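Uncharacterized protein (Bacillus thuringiensis serovar kurstaki, PDB 4XE7) is an actin-like ParM protein of the bacterial cytoskeleton that probably polymerises into filaments driving plasmid segregation. Local coordinates at residues Ile70-Arg76 with Ala90-Tyr96. Numbering follows the deposited sequence.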
loop_
_atom_site.group_PDB
_atom_site.type_symbol
_atom_site.label_atom_id
_atom_site.label_comp_id
_atom_site.label_asym_id
_atom_site.label_seq_id
_atom_site.Cartn_x
_atom_site.Cartn_y
_atom_site.Cartn_z
ATOM N N ILE A 70 -2.089 -14.901 -1.116
ATOM C CA ILE A 70 -0.739 -14.554 -0.678
ATOM C C ILE A 70 -0.486 -14.932 0.778
ATOM O O ILE A 70 0.603 -14.683 1.304
ATOM C CB ILE A 70 -0.444 -13.069 -0.853
ATOM C CG1 ILE A 70 -1.389 -12.237 0.010
ATOM C CG2 ILE A 70 -0.539 -12.688 -2.328
ATOM C CD1 ILE A 70 -0.981 -10.807 0.151
ATOM N N GLU A 71 -1.482 -15.549 1.412
ATOM C CA GLU A 71 -1.355 -16.039 2.788
ATOM C C GLU A 71 -0.348 -17.185 2.882
ATOM O O GLU A 71 0.333 -17.366 3.895
ATOM C CB GLU A 71 -2.720 -16.502 3.325
ATOM C CG GLU A 71 -3.755 -15.383 3.427
ATOM C CD GLU A 71 -5.128 -15.866 3.896
ATOM O OE1 GLU A 71 -5.269 -17.064 4.237
ATOM O OE2 GLU A 71 -6.067 -15.039 3.919
ATOM N N LEU A 72 -0.246 -17.954 1.809
ATOM C CA LEU A 72 0.658 -19.087 1.807
ATOM C C LEU A 72 1.512 -19.082 0.550
ATOM O O LEU A 72 1.118 -19.627 -0.481
ATOM C CB LEU A 72 -0.135 -20.390 1.925
ATOM C CG LEU A 72 0.548 -21.584 2.582
ATOM C CD1 LEU A 72 -0.469 -22.714 2.743
ATOM C CD2 LEU A 72 1.749 -22.061 1.784
ATOM N N LEU A 73 2.688 -18.471 0.642
ATOM C CA LEU A 73 3.592 -18.416 -0.497
ATOM C C LEU A 73 4.827 -19.261 -0.241
ATOM O O LEU A 73 5.688 -18.911 0.573
ATOM C CB LEU A 73 3.995 -16.966 -0.814
ATOM C CG LEU A 73 2.828 -16.080 -1.245
ATOM C CD1 LEU A 73 3.242 -14.632 -1.279
ATOM C CD2 LEU A 73 2.268 -16.523 -2.604
ATOM N N HIS A 74 4.894 -20.378 -0.952
ATOM C CA HIS A 74 6.003 -21.311 -0.846
ATOM C C HIS A 74 6.446 -21.587 -2.267
ATOM O O HIS A 74 5.799 -22.345 -2.982
ATOM C CB HIS A 74 5.576 -22.587 -0.115
ATOM C CG HIS A 74 6.625 -23.653 -0.083
ATOM N ND1 HIS A 74 6.335 -24.968 0.223
ATOM C CD2 HIS A 74 7.958 -23.608 -0.319
ATOM C CE1 HIS A 74 7.445 -25.683 0.175
ATOM N NE2 HIS A 74 8.443 -24.885 -0.154
ATOM N N VAL A 75 7.522 -20.935 -2.693
ATOM C CA VAL A 75 7.854 -20.921 -4.116
ATOM C C VAL A 75 9.275 -21.339 -4.431
ATOM O O VAL A 75 10.175 -21.250 -3.590
ATOM C CB VAL A 75 7.614 -19.520 -4.716
ATOM C CG1 VAL A 75 6.150 -19.152 -4.584
ATOM C CG2 VAL A 75 8.490 -18.480 -4.011
ATOM N N ARG A 76 9.458 -21.824 -5.654
ATOM C CA ARG A 76 10.780 -22.010 -6.221
ATOM C C ARG A 76 10.994 -20.973 -7.320
ATOM O O ARG A 76 10.234 -20.925 -8.291
ATOM C CB ARG A 76 10.940 -23.424 -6.781
ATOM C CG ARG A 76 12.246 -23.649 -7.479
ATOM C CD ARG A 76 13.376 -23.757 -6.476
ATOM N NE ARG A 76 14.664 -23.908 -7.143
ATOM C CZ ARG A 76 15.142 -25.065 -7.592
ATOM N NH1 ARG A 76 14.445 -26.181 -7.443
ATOM N NH2 ARG A 76 16.317 -25.103 -8.188
ATOM N N ALA A 90 14.009 -23.416 -2.436
ATOM C CA ALA A 90 12.670 -22.889 -2.355
ATOM C C ALA A 90 12.559 -21.924 -1.163
ATOM O O ALA A 90 13.399 -21.946 -0.254
ATOM C CB ALA A 90 11.663 -24.022 -2.238
ATOM N N TRP A 91 11.523 -21.085 -1.182
ATOM C CA TRP A 91 11.363 -20.005 -0.218
ATOM C C TRP A 91 9.942 -19.878 0.306
ATOM O O TRP A 91 8.973 -20.073 -0.428
ATOM C CB TRP A 91 11.783 -18.660 -0.843
ATOM C CG TRP A 91 13.233 -18.621 -1.159
ATOM C CD1 TRP A 91 13.818 -18.981 -2.333
ATOM C CD2 TRP A 91 14.294 -18.258 -0.272
ATOM N NE1 TRP A 91 15.182 -18.870 -2.236
ATOM C CE2 TRP A 91 15.503 -18.420 -0.979
ATOM C CE3 TRP A 91 14.346 -17.814 1.055
ATOM C CZ2 TRP A 91 16.749 -18.140 -0.414
ATOM C CZ3 TRP A 91 15.588 -17.543 1.625
ATOM C CH2 TRP A 91 16.772 -17.705 0.886
ATOM N N TYR A 92 9.842 -19.548 1.589
ATOM C CA TYR A 92 8.627 -19.034 2.176
ATOM C C TYR A 92 8.673 -17.531 2.003
ATOM O O TYR A 92 9.713 -16.916 2.252
ATOM C CB TYR A 92 8.531 -19.405 3.659
ATOM C CG TYR A 92 8.387 -20.883 3.927
ATOM C CD1 TYR A 92 7.539 -21.666 3.158
ATOM C CD2 TYR A 92 9.095 -21.494 4.958
ATOM C CE1 TYR A 92 7.399 -23.006 3.408
ATOM C CE2 TYR A 92 8.961 -22.835 5.214
ATOM C CZ TYR A 92 8.107 -23.586 4.437
ATOM O OH TYR A 92 7.955 -24.929 4.677
ATOM N N VAL A 93 7.567 -16.935 1.570
ATOM C CA VAL A 93 7.563 -15.509 1.250
ATOM C C VAL A 93 6.377 -14.797 1.876
ATOM O O VAL A 93 5.259 -15.292 1.813
ATOM C CB VAL A 93 7.527 -15.274 -0.282
ATOM C CG1 VAL A 93 7.785 -13.794 -0.616
ATOM C CG2 VAL A 93 8.537 -16.150 -0.986
ATOM N N GLY A 94 6.610 -13.623 2.455
ATOM C CA GLY A 94 5.522 -12.796 2.941
ATOM C C GLY A 94 4.942 -13.258 4.259
ATOM O O GLY A 94 5.684 -13.655 5.166
ATOM N N ALA A 95 3.613 -13.224 4.365
ATOM C CA ALA A 95 2.931 -13.585 5.606
ATOM C C ALA A 95 3.404 -14.936 6.146
ATOM O O ALA A 95 3.733 -15.056 7.320
ATOM C CB ALA A 95 1.414 -13.596 5.400
ATOM N N TYR A 96 3.471 -15.936 5.274
ATOM C CA TYR A 96 3.883 -17.278 5.676
ATOM C C TYR A 96 5.302 -17.323 6.245
ATOM O O TYR A 96 5.617 -18.170 7.087
ATOM C CB TYR A 96 3.783 -18.233 4.488
ATOM C CG TYR A 96 3.683 -19.693 4.873
ATOM C CD1 TYR A 96 2.948 -20.088 5.982
ATOM C CD2 TYR A 96 4.314 -20.677 4.115
ATOM C CE1 TYR A 96 2.853 -21.429 6.338
ATOM C CE2 TYR A 96 4.224 -22.018 4.461
ATOM C CZ TYR A 96 3.493 -22.388 5.575
ATOM O OH TYR A 96 3.397 -23.716 5.921
HETATM O O HOH W 1 2.879 -15.908 2.501
HETATM O O HOH W 2 2.045 -12.227 2.112
#
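With CG of H74 swung opposite its own backbone nitrogen (chi1 174°) and that of Y92 opposite its carbonyl carbon (chi1 -66°), the two rings meet on one face of an antiparallel strand pair. Y92 turns an edge toward the imidazole in a T-shaped stack with planes at 58°, and its CE1 sits 3.6 Å from H74 CG, over the rim rather than the centre of that ring. A bond from H74 NE2 to the carbonyl of P46 anchors the imidazole further, while A90 CB lies at its edge. Beneath these rings the backbones are joined by reciprocal hydrogen bonds between V75 and W91, each 2.8 Å from N to O, and V93 N reaches L73 O at 2.9 Å. The reverse face carries L73, V75 and V93 together with the indole of W91; there V75 CG2 meets V93 CG2 at 3.8 Å, L73 packs beside V93, and helix 123-140 lies against L73, W91 and V93.

Beyond V93 the direct pairing gives way to water. One molecule accepts from L73 N and from Y96 N, at 2.8 Å in the latter case, and a second links A95 N to I70 O. Here L72 and Y96 run side by side, and the leucine lays CD2 over the phenol face, 4.0 Å from the ring centroid, in a CH-pi contact. The whole illustrates how an antiparallel pair can pass into packing bridged by water at one end of the contact: strands 73-79 and 90-93 are neighbours inside the mixed sheet, flanked by strands 173-179 and 33-45, consistent with a subdomain sheet of the actin-like fold.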